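Local coordinates for Lin2111 protein (Listeria innocua, PDB 3EDP), which is functionally uncharacterised but probably acts as a DNA-binding transcription regulator of the GntR family, pairing a winged-helix domain with a UTRA domain, at residues A[129-134]-A[138-143]; A[165-170]-A[216-221]; A[201-206]-A[229-234]; A[20-25]-A[61-66]. All blocks are in the same frame, centred on the assembly; numbering follows the deposited sequence.

Interaction 1 of 4, residues A[129-134]-A[138-143]; sequences KFVQKS and ATLDRL
Strands 129-134 and 138-143 run antiparallel as the two arms of a beta hairpin, their short axes 4.6 Å apart, with Phe-130 and Asp-141, then Gln-132 and Thr-139, as hydrogen-bonded pairs. The straightest of these bonds, from Asp-141 N to Phe-130 O, is 2.8 Å long at 174°. On the side of the sheet that carries Phe-130, the ring leans across to the neighbouring strand. Its CG sits between the backbone N and the carbonyl carbon (chi1 66°), which lays one face under Asp-141: CB of Asp-141 stands 3.5 Å from the ring centroid of Phe-130 in a CH-pi contact, and carboxylate and ring lie in nearly parallel planes. Leu-143 CD1 adds an oblique approach to Phe-130 CE2 at 3.6 Å. The buried carboxylate of Asp-141 has polar partners in His-222 and, weakly, Gln-220 of the next strand. On the other side, Leu-140 CD1 touches both Val-131 CG2 and Lys-129 CG, each 3.6 Å away, and branched aliphatic chains suit this surface beneath helix 188-194. Lys-129 bends at its far end to bring NZ to the edge of the Arg-142 guanidinium, 3.0 Å from NE, two donors that do not bond to each other. Both cations form salt bridges with Glu-189, so one carboxylate gathers the two side chains and ties this UTRA-domain hairpin to that helix.

Interaction 2 of 4, residues A[165-170]-A[216-221]; sequences ELVNSG and PIAIQY
Val-167 meets Ile-217 and Ala-218 through methyl groups, in a small buried contact between the end of helix 163-167 and strand 215-225. CG1 of Val-167 does most of the touching: it lies 3.8 Å from Ile-217 CD1 and 3.9 Å from Ala-218 CB, while Val-167 CG2 also comes within 3.9 Å of that alanine methyl. The beta-branched valine thus straddles the small alanine with both arms, and a methyl of this size is consistent with the 6.6 Å between Val-167 CA and Ala-218 CA. Ile-217 reaches the valine with its longer branch. Its CG1 stands between the backbone N and the carbonyl carbon (chi1 62°) and the chain then extends (chi2 179°), carrying CD1 toward Val-167, including its carbonyl oxygen at 3.8 Å. That two successive strand residues can meet one partner follows from the backbone: Ile-217 and Ala-218 both face Phe-209 of the adjoining strand in a classic beta bulge, and both have their CB directed toward the helix. Further out, Tyr-150 packs on Ile-217 and Ala-218 and gives Val-167 O a hydrogen bond through its hydroxyl. Just beyond the helix, Ser-169 turns back on Leu-166 O, which accepts from both Ser-169 N and Ser-169 OG, the latter at 2.8 Å. The grip across the contact is therefore purely apolar, while the carbonyl oxygens of Leu-166 and Val-167 are taken up by Ser-169 and Tyr-150.

Interaction 3 of 4, residues A[201-206]-A[229-234]; sequences PVFKLS and TKYVVD
Phe-203 and Tyr-231 reach for one another from opposite directions, and the hydroxyl of the tyrosine arrives at the far end of the phenylalanine ring. Tyr-231 OH lies 3.6 Å from Phe-203 CZ and 3.9 Å from Phe-203 CE2, an oblique approach in which the two aromatic rings do not stack. Each side chain is long enough to bridge strands whose backbones never pair here. In Tyr-231, CG occupies the position between the backbone N and the carbonyl carbon (chi1 57°), and from there the ring stretches back toward strand 201-211. The phenol oxygen is buried but has a partner: it forms a hydrogen bond with the carbonyl oxygen of Ala-226, a residue that also packs on Phe-203 and pairs through its backbone with Pro-201. A second touch lies beside the first. Pro-201 and Val-233 both direct their CB toward the opposing segment, and the two CB atoms come to 4.1 Å; the compact ring of a proline at the start of its strand and a beta-branched valine give a plain apolar surface on each side. The surroundings belong partly to the dimer. Tyr-231, Val-232 and Asp-234 join an antiparallel ladder with a strand of the second subunit, Tyr-231 meets the ring of Phe-235 of that subunit, and Leu-181 of the same subunit packs on Phe-203. The contact thus combines loose hydrocarbon packing with one satisfied hydroxyl, at the place where the C-terminal strand runs on into the second subunit.

Interaction 4 of 4, residues A[20-25]-A[61-66]; sequences DSINRD and GLVVRK
Leu-62 and Val-63 take up the end of Ile-22, a residue of the last turn of helix 10-23. Immediately ahead of them, Gly-61 closes the preceding helix 47-59 in a Schellman motif; its positive phi (72°) is easily adopted without a side chain, and it turns the chain out of the helix and into the strand. Leu-62 follows with its CB directed toward the first helix. Ile-22 CD1 lies 4.4 Å from Leu-62 CB and 4.0 Å from Leu-62 O, while Leu-62 also packs on Leu-57, so this leucine touches residues of both helices. At Val-63 the strand begins, and the contact tightens: Val-63 CG1 approaches Ile-22 CD1 to 3.7 Å, the two side chains crossing at about a right angle. The isoleucine can reach this far because its longer branch is fully extended (chi2 -179°). Val-63 rests on Leu-57 and Val-58 too, and Ile-22 touches Val-73 of strand 70-73. Helix 10-23, helix 47-59 and this two-stranded antiparallel hairpin are elements of the winged helix-turn-helix fold of GntR regulators, in which the hairpin is the wing. Val-64 continues the strand with a backbone hydrogen bond to Tyr-72 and packing on that tyrosine. Arg-65 directs its polar end to helices 36-42 and 47-59, forming salt bridges with Glu-36 and Asp-55 and a hydrogen bond to the carbonyl oxygen of Arg-51.

Interactions 1, 2 and 3 all reach the six-stranded sheet of the UTRA domain, whereas interaction 4 lies in the GntR domain across the chain's centre. Interactions 1 and 2 touch where strands 137-146 and 215-225 adjoin, Arg-142 O probably accepting a hydrogen bond from Tyr-221 N. Interaction 3 meets interaction 2 through Tyr-221, against Ser-206 and Lys-204, yet extends to the subunit interface. Only interaction 1 has hydrogen bonds between its segments, being strand pairing; the other three are small and lack them, interactions 2 and 4 joining mostly hydrocarbon and interaction 3 adding a tyrosine hydroxyl at a ring. Interactions 2 and 3 are buried, 1 and 4 partly so. Centres of interactions 3 and 4 stand about 42 Å apart.

Interaction 1 of 4, residues A[129-134]-A[138-143]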
# COMPACT_ATOMS: atom_id res chain seq x y z
N LYS A 129 5.55 11.93 12.75
CA LYS A 129 5.46 10.74 13.59
C LYS A 129 4.09 10.71 14.25
O LYS A 129 3.66 11.70 14.84
CB LYS A 129 6.56 10.76 14.65
CG LYS A 129 6.70 9.45 15.41
CD LYS A 129 7.75 9.56 16.51
CE LYS A 129 8.97 10.36 16.05
NZ LYS A 129 9.58 9.82 14.80
N PHE A 130 3.41 9.57 14.13
CA PHE A 130 2.15 9.39 14.85
C PHE A 130 1.95 7.99 15.43
O PHE A 130 2.60 7.02 15.03
CB PHE A 130 0.93 9.80 14.00
CG PHE A 130 0.69 8.93 12.80
CD1 PHE A 130 -0.04 7.76 12.90
CD2 PHE A 130 1.17 9.30 11.55
CE1 PHE A 130 -0.28 6.97 11.79
CE2 PHE A 130 0.93 8.52 10.43
CZ PHE A 130 0.21 7.35 10.56
N VAL A 131 1.05 7.91 16.40
CA VAL A 131 0.83 6.70 17.18
C VAL A 131 -0.66 6.40 17.15
O VAL A 131 -1.49 7.30 17.04
CB VAL A 131 1.31 6.88 18.64
CG1 VAL A 131 0.57 5.95 19.58
CG2 VAL A 131 2.82 6.66 18.74
N GLN A 132 -0.99 5.12 17.24
CA GLN A 132 -2.37 4.69 17.10
C GLN A 132 -2.59 3.50 18.01
O GLN A 132 -1.80 2.55 17.99
CB GLN A 132 -2.59 4.29 15.64
CG GLN A 132 -4.03 4.18 15.21
CD GLN A 132 -4.13 3.87 13.73
OE1 GLN A 132 -3.11 3.81 13.03
NE2 GLN A 132 -5.35 3.68 13.24
N LYS A 133 -3.65 3.54 18.81
CA LYS A 133 -4.00 2.39 19.64
C LYS A 133 -4.66 1.31 18.78
O LYS A 133 -5.51 1.61 17.95
CB LYS A 133 -4.92 2.79 20.79
CG LYS A 133 -4.24 3.60 21.89
CD LYS A 133 -3.43 4.75 21.31
CE LYS A 133 -3.12 5.82 22.35
NZ LYS A 133 -2.58 7.05 21.70
N SER A 134 -4.25 0.06 18.96
CA SER A 134 -4.78 -1.04 18.16
C SER A 134 -5.12 -2.26 19.01
O SER A 134 -5.23 -2.17 20.24
CB SER A 134 -3.79 -1.43 17.05
OG SER A 134 -2.77 -2.28 17.53
N ALA A 138 -0.21 -0.29 21.02
CA ALA A 138 0.02 0.89 20.21
C ALA A 138 0.97 0.62 19.04
O ALA A 138 1.96 -0.11 19.17
CB ALA A 138 0.55 2.03 21.08
N THR A 139 0.64 1.19 17.89
CA THR A 139 1.52 1.15 16.75
C THR A 139 2.14 2.52 16.53
O THR A 139 1.63 3.54 17.01
CB THR A 139 0.78 0.73 15.48
OG1 THR A 139 -0.21 1.73 15.17
CG2 THR A 139 0.09 -0.64 15.67
N LEU A 140 3.25 2.55 15.81
CA LEU A 140 3.97 3.78 15.57
C LEU A 140 4.25 3.93 14.09
O LEU A 140 4.73 3.00 13.44
CB LEU A 140 5.28 3.78 16.36
CG LEU A 140 6.26 4.92 16.07
CD1 LEU A 140 5.71 6.21 16.62
CD2 LEU A 140 7.61 4.61 16.70
N ASP A 141 3.94 5.10 13.54
CA ASP A 141 4.20 5.37 12.14
C ASP A 141 5.13 6.55 11.98
O ASP A 141 5.02 7.54 12.70
CB ASP A 141 2.91 5.63 11.36
CG ASP A 141 2.20 4.36 10.96
OD1 ASP A 141 2.20 4.03 9.76
OD2 ASP A 141 1.67 3.66 11.85
N ARG A 142 6.05 6.43 11.03
CA ARG A 142 6.88 7.55 10.65
C ARG A 142 6.80 7.74 9.14
O ARG A 142 6.97 6.78 8.37
CB ARG A 142 8.32 7.37 11.13
CG ARG A 142 9.35 8.15 10.32
CD ARG A 142 10.37 8.86 11.21
NE ARG A 142 10.62 8.18 12.47
CZ ARG A 142 11.20 6.98 12.59
NH1 ARG A 142 11.59 6.32 11.50
NH2 ARG A 142 11.38 6.45 13.79
N LEU A 143 6.52 8.97 8.73
CA LEU A 143 6.39 9.35 7.32
C LEU A 143 7.45 10.39 6.96
O LEU A 143 7.71 11.33 7.72
CB LEU A 143 5.03 9.99 7.07
CG LEU A 143 3.81 9.17 6.68
CD1 LEU A 143 3.37 8.28 7.82
CD2 LEU A 143 2.70 10.13 6.26

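Interaction 2 of 4, residues A[165-170]-A[216-221]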
# COMPACT_ATOMS: atom_id res chain seq x y z
N GLU A 165 -4.14 8.88 0.43
CA GLU A 165 -4.62 10.20 0.02
C GLU A 165 -3.53 11.25 0.25
O GLU A 165 -3.25 12.07 -0.63
CB GLU A 165 -5.91 10.56 0.75
CG GLU A 165 -6.41 11.96 0.43
CD GLU A 165 -7.89 12.14 0.72
OE1 GLU A 165 -8.45 13.18 0.35
OE2 GLU A 165 -8.49 11.22 1.32
N LEU A 166 -2.89 11.22 1.41
CA LEU A 166 -1.86 12.21 1.74
C LEU A 166 -0.68 12.11 0.76
O LEU A 166 -0.19 13.13 0.25
CB LEU A 166 -1.36 12.03 3.18
CG LEU A 166 -0.19 12.94 3.59
CD1 LEU A 166 -0.61 14.39 3.51
CD2 LEU A 166 0.32 12.62 4.99
N VAL A 167 -0.22 10.89 0.51
CA VAL A 167 0.92 10.68 -0.38
C VAL A 167 0.60 11.11 -1.80
O VAL A 167 1.47 11.55 -2.56
CB VAL A 167 1.39 9.21 -0.37
CG1 VAL A 167 2.40 8.98 -1.47
CG2 VAL A 167 1.98 8.84 0.98
N ASN A 168 -0.67 11.01 -2.15
CA ASN A 168 -1.14 11.36 -3.49
C ASN A 168 -1.38 12.86 -3.65
O ASN A 168 -1.70 13.33 -4.74
CB ASN A 168 -2.43 10.61 -3.77
CG ASN A 168 -2.72 10.49 -5.23
OD1 ASN A 168 -3.85 10.69 -5.67
ND2 ASN A 168 -1.70 10.15 -6.00
N SER A 169 -1.21 13.62 -2.57
CA SER A 169 -1.68 15.00 -2.54
C SER A 169 -0.63 16.06 -2.94
O SER A 169 -0.92 17.25 -2.93
CB SER A 169 -2.25 15.33 -1.15
OG SER A 169 -1.20 15.67 -0.26
N GLY A 170 0.58 15.62 -3.26
CA GLY A 170 1.63 16.56 -3.62
C GLY A 170 1.75 16.77 -5.13
O GLY A 170 0.77 16.66 -5.87
N PRO A 216 10.64 7.85 -6.36
CA PRO A 216 10.12 7.76 -4.99
C PRO A 216 9.60 9.13 -4.57
O PRO A 216 10.29 10.12 -4.78
CB PRO A 216 11.35 7.38 -4.16
CG PRO A 216 12.40 6.98 -5.16
CD PRO A 216 12.11 7.76 -6.40
N ILE A 217 8.41 9.17 -3.99
CA ILE A 217 7.83 10.44 -3.56
C ILE A 217 7.58 10.46 -2.06
O ILE A 217 7.41 11.52 -1.46
CB ILE A 217 6.51 10.76 -4.30
CG1 ILE A 217 5.46 9.69 -4.03
CG2 ILE A 217 6.77 10.91 -5.81
CD1 ILE A 217 4.13 9.95 -4.72
N ALA A 218 7.56 9.28 -1.44
CA ALA A 218 7.30 9.21 0.00
C ALA A 218 7.79 7.90 0.62
O ALA A 218 7.87 6.87 -0.05
CB ALA A 218 5.82 9.40 0.28
N ILE A 219 8.12 7.96 1.90
CA ILE A 219 8.51 6.77 2.65
C ILE A 219 7.71 6.69 3.93
O ILE A 219 7.51 7.71 4.60
CB ILE A 219 10.00 6.82 3.05
CG1 ILE A 219 10.89 6.86 1.81
CG2 ILE A 219 10.34 5.61 3.91
CD1 ILE A 219 12.33 7.18 2.13
N GLN A 220 7.28 5.49 4.27
CA GLN A 220 6.60 5.24 5.54
C GLN A 220 7.19 4.04 6.26
O GLN A 220 7.50 3.02 5.63
CB GLN A 220 5.11 4.99 5.30
CG GLN A 220 4.30 4.74 6.57
CD GLN A 220 2.81 4.63 6.27
OE1 GLN A 220 2.43 4.38 5.13
NE2 GLN A 220 1.97 4.84 7.27
N TYR A 221 7.36 4.16 7.57
CA TYR A 221 7.77 3.05 8.40
C TYR A 221 6.67 2.84 9.41
O TYR A 221 6.27 3.77 10.09
CB TYR A 221 9.10 3.33 9.12
CG TYR A 221 10.25 3.61 8.19
CD1 TYR A 221 10.81 2.60 7.43
CD2 TYR A 221 10.77 4.90 8.07
CE1 TYR A 221 11.87 2.86 6.57
CE2 TYR A 221 11.83 5.16 7.23
CZ TYR A 221 12.38 4.14 6.48
OH TYR A 221 13.43 4.40 5.64

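Interaction 3 of 4, residues A[201-206]-A[229-234]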
# COMPACT_ATOMS: atom_id res chain seq x y z
N PRO A 201 10.51 -8.01 20.39
CA PRO A 201 10.44 -8.16 18.93
C PRO A 201 9.36 -7.28 18.31
O PRO A 201 8.25 -7.20 18.83
CB PRO A 201 10.06 -9.63 18.74
CG PRO A 201 9.38 -10.02 20.00
CD PRO A 201 9.96 -9.18 21.10
N VAL A 202 9.70 -6.65 17.20
CA VAL A 202 8.78 -5.73 16.55
C VAL A 202 8.72 -5.97 15.04
O VAL A 202 9.76 -6.18 14.41
CB VAL A 202 9.22 -4.27 16.81
CG1 VAL A 202 8.39 -3.31 15.97
CG2 VAL A 202 9.10 -3.94 18.30
N PHE A 203 7.52 -5.97 14.47
CA PHE A 203 7.36 -5.98 13.01
C PHE A 203 7.64 -4.57 12.48
O PHE A 203 7.10 -3.60 12.99
CB PHE A 203 5.94 -6.36 12.58
CG PHE A 203 5.59 -7.81 12.75
CD1 PHE A 203 6.33 -8.80 12.11
CD2 PHE A 203 4.51 -8.19 13.53
CE1 PHE A 203 6.00 -10.14 12.26
CE2 PHE A 203 4.17 -9.52 13.68
CZ PHE A 203 4.92 -10.50 13.05
N LYS A 204 8.50 -4.48 11.47
CA LYS A 204 8.72 -3.21 10.80
C LYS A 204 8.33 -3.34 9.32
O LYS A 204 8.95 -4.09 8.57
CB LYS A 204 10.18 -2.76 10.94
CG LYS A 204 10.51 -1.48 10.17
CD LYS A 204 12.00 -1.23 10.15
CE LYS A 204 12.34 0.14 9.57
NZ LYS A 204 13.82 0.30 9.46
N LEU A 205 7.28 -2.63 8.94
CA LEU A 205 6.78 -2.63 7.58
C LEU A 205 7.22 -1.33 6.91
O LEU A 205 6.72 -0.25 7.22
CB LEU A 205 5.24 -2.71 7.60
CG LEU A 205 4.51 -2.60 6.26
CD1 LEU A 205 4.87 -3.76 5.33
CD2 LEU A 205 2.99 -2.51 6.48
N SER A 206 8.18 -1.44 5.99
CA SER A 206 8.67 -0.25 5.30
C SER A 206 7.97 -0.12 3.96
O SER A 206 7.82 -1.09 3.23
CB SER A 206 10.19 -0.31 5.11
OG SER A 206 10.86 -0.45 6.35
N THR A 229 1.25 -15.51 21.17
CA THR A 229 1.14 -16.70 22.01
C THR A 229 1.48 -17.95 21.21
O THR A 229 1.51 -19.05 21.76
CB THR A 229 -0.27 -16.84 22.61
OG1 THR A 229 -1.24 -16.79 21.56
CG2 THR A 229 -0.55 -15.70 23.60
N LYS A 230 1.77 -17.77 19.92
CA LYS A 230 2.00 -18.90 19.01
C LYS A 230 3.47 -19.17 18.72
O LYS A 230 3.83 -20.22 18.20
CB LYS A 230 1.24 -18.69 17.68
CG LYS A 230 -0.24 -19.07 17.73
CD LYS A 230 -0.92 -18.48 18.96
CE LYS A 230 -2.12 -19.33 19.40
NZ LYS A 230 -2.55 -19.05 20.81
N TYR A 231 4.33 -18.21 19.03
CA TYR A 231 5.76 -18.38 18.79
C TYR A 231 6.54 -17.46 19.72
O TYR A 231 5.97 -16.58 20.35
CB TYR A 231 6.10 -18.07 17.32
CG TYR A 231 5.68 -16.68 16.89
CD1 TYR A 231 6.43 -15.56 17.25
CD2 TYR A 231 4.53 -16.48 16.13
CE1 TYR A 231 6.04 -14.28 16.87
CE2 TYR A 231 4.14 -15.20 15.73
CZ TYR A 231 4.90 -14.11 16.10
OH TYR A 231 4.53 -12.84 15.72
N VAL A 232 7.85 -17.67 19.78
CA VAL A 232 8.74 -16.71 20.39
C VAL A 232 9.88 -16.40 19.42
O VAL A 232 10.34 -17.28 18.69
CB VAL A 232 9.31 -17.24 21.72
CG1 VAL A 232 10.40 -16.31 22.24
CG2 VAL A 232 8.20 -17.39 22.75
N VAL A 233 10.33 -15.16 19.40
CA VAL A 233 11.47 -14.77 18.58
C VAL A 233 12.72 -14.64 19.44
O VAL A 233 12.80 -13.79 20.32
CB VAL A 233 11.21 -13.45 17.83
CG1 VAL A 233 12.38 -13.12 16.90
CG2 VAL A 233 9.92 -13.54 17.03
N ASP A 234 13.70 -15.51 19.19
CA ASP A 234 14.97 -15.46 19.89
C ASP A 234 16.02 -14.72 19.06
O ASP A 234 16.51 -15.25 18.07
CB ASP A 234 15.47 -16.88 20.18
CG ASP A 234 14.63 -17.59 21.22
OD1 ASP A 234 14.85 -17.35 22.43
OD2 ASP A 234 13.75 -18.40 20.82

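Interaction 4 of 4, residues A[20-25]-A[61-66]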
# COMPACT_ATOMS: atom_id res chain seq x y z
N ASP A 20 7.17 37.20 16.02
CA ASP A 20 5.83 37.78 16.03
C ASP A 20 5.10 37.50 14.73
O ASP A 20 3.94 37.08 14.73
CB ASP A 20 5.90 39.29 16.27
CG ASP A 20 6.41 39.65 17.65
OD1 ASP A 20 6.45 38.76 18.52
OD2 ASP A 20 6.76 40.83 17.86
N SER A 21 5.78 37.73 13.61
CA SER A 21 5.21 37.49 12.30
C SER A 21 4.81 36.03 12.14
O SER A 21 3.76 35.72 11.57
CB SER A 21 6.19 37.89 11.20
OG SER A 21 6.46 39.28 11.26
N ILE A 22 5.66 35.14 12.64
CA ILE A 22 5.37 33.71 12.59
C ILE A 22 4.13 33.38 13.42
O ILE A 22 3.29 32.60 13.00
CB ILE A 22 6.58 32.87 13.08
CG1 ILE A 22 7.73 32.99 12.08
CG2 ILE A 22 6.18 31.41 13.26
CD1 ILE A 22 8.95 32.19 12.44
N ASN A 23 4.03 34.00 14.59
CA ASN A 23 2.90 33.77 15.48
C ASN A 23 1.56 34.22 14.90
O ASN A 23 0.51 33.67 15.23
CB ASN A 23 3.13 34.44 16.83
CG ASN A 23 4.22 33.76 17.64
OD1 ASN A 23 4.60 32.63 17.35
ND2 ASN A 23 4.71 34.45 18.66
N ARG A 24 1.60 35.22 14.02
CA ARG A 24 0.39 35.75 13.40
C ARG A 24 0.17 35.17 12.01
O ARG A 24 -0.66 35.66 11.24
CB ARG A 24 0.43 37.28 13.34
CG ARG A 24 0.69 37.94 14.68
CD ARG A 24 0.63 39.45 14.56
NE ARG A 24 1.77 39.99 13.84
CZ ARG A 24 2.76 40.68 14.41
NH1 ARG A 24 3.77 41.13 13.66
NH2 ARG A 24 2.75 40.91 15.71
N ASP A 25 0.93 34.13 11.69
CA ASP A 25 0.79 33.42 10.42
C ASP A 25 1.05 34.28 9.17
O ASP A 25 0.60 33.93 8.08
CB ASP A 25 -0.58 32.75 10.32
CG ASP A 25 -0.61 31.40 11.01
OD1 ASP A 25 0.13 30.49 10.59
OD2 ASP A 25 -1.39 31.25 11.98
N GLY A 61 14.03 26.30 16.99
CA GLY A 61 13.22 25.38 16.22
C GLY A 61 12.02 26.02 15.55
O GLY A 61 11.01 25.36 15.32
N LEU A 62 12.11 27.31 15.24
CA LEU A 62 11.00 28.03 14.64
C LEU A 62 11.12 28.16 13.12
O LEU A 62 10.12 28.32 12.43
CB LEU A 62 10.87 29.42 15.27
CG LEU A 62 10.66 29.35 16.78
CD1 LEU A 62 10.83 30.71 17.44
CD2 LEU A 62 9.28 28.77 17.08
N VAL A 63 12.34 28.09 12.61
CA VAL A 63 12.57 28.17 11.18
C VAL A 63 13.72 27.25 10.80
O VAL A 63 14.48 26.80 11.66
CB VAL A 63 12.95 29.62 10.70
CG1 VAL A 63 12.14 30.66 11.43
CG2 VAL A 63 14.42 29.87 10.89
N VAL A 64 13.85 26.98 9.51
CA VAL A 64 14.94 26.16 9.03
C VAL A 64 15.45 26.75 7.73
O VAL A 64 14.68 27.32 6.95
CB VAL A 64 14.48 24.69 8.82
CG1 VAL A 64 13.24 24.64 7.94
CG2 VAL A 64 15.61 23.84 8.25
N ARG A 65 16.75 26.67 7.51
CA ARG A 65 17.34 27.17 6.28
C ARG A 65 17.32 26.11 5.19
O ARG A 65 17.50 24.92 5.47
CB ARG A 65 18.79 27.60 6.50
CG ARG A 65 18.98 28.83 7.40
CD ARG A 65 20.45 29.25 7.39
NE ARG A 65 20.66 30.60 7.89
CZ ARG A 65 21.06 30.89 9.12
NH1 ARG A 65 21.29 29.91 9.99
NH2 ARG A 65 21.23 32.16 9.48
N LYS A 66 17.10 26.52 3.95
CA LYS A 66 17.41 25.65 2.83
C LYS A 66 18.75 26.11 2.27
O LYS A 66 18.84 27.19 1.69
CB LYS A 66 16.34 25.71 1.75
CG LYS A 66 16.35 24.49 0.82
CD LYS A 66 17.78 24.11 0.43
CE LYS A 66 17.89 22.67 -0.05
NZ LYS A 66 17.48 22.52 -1.48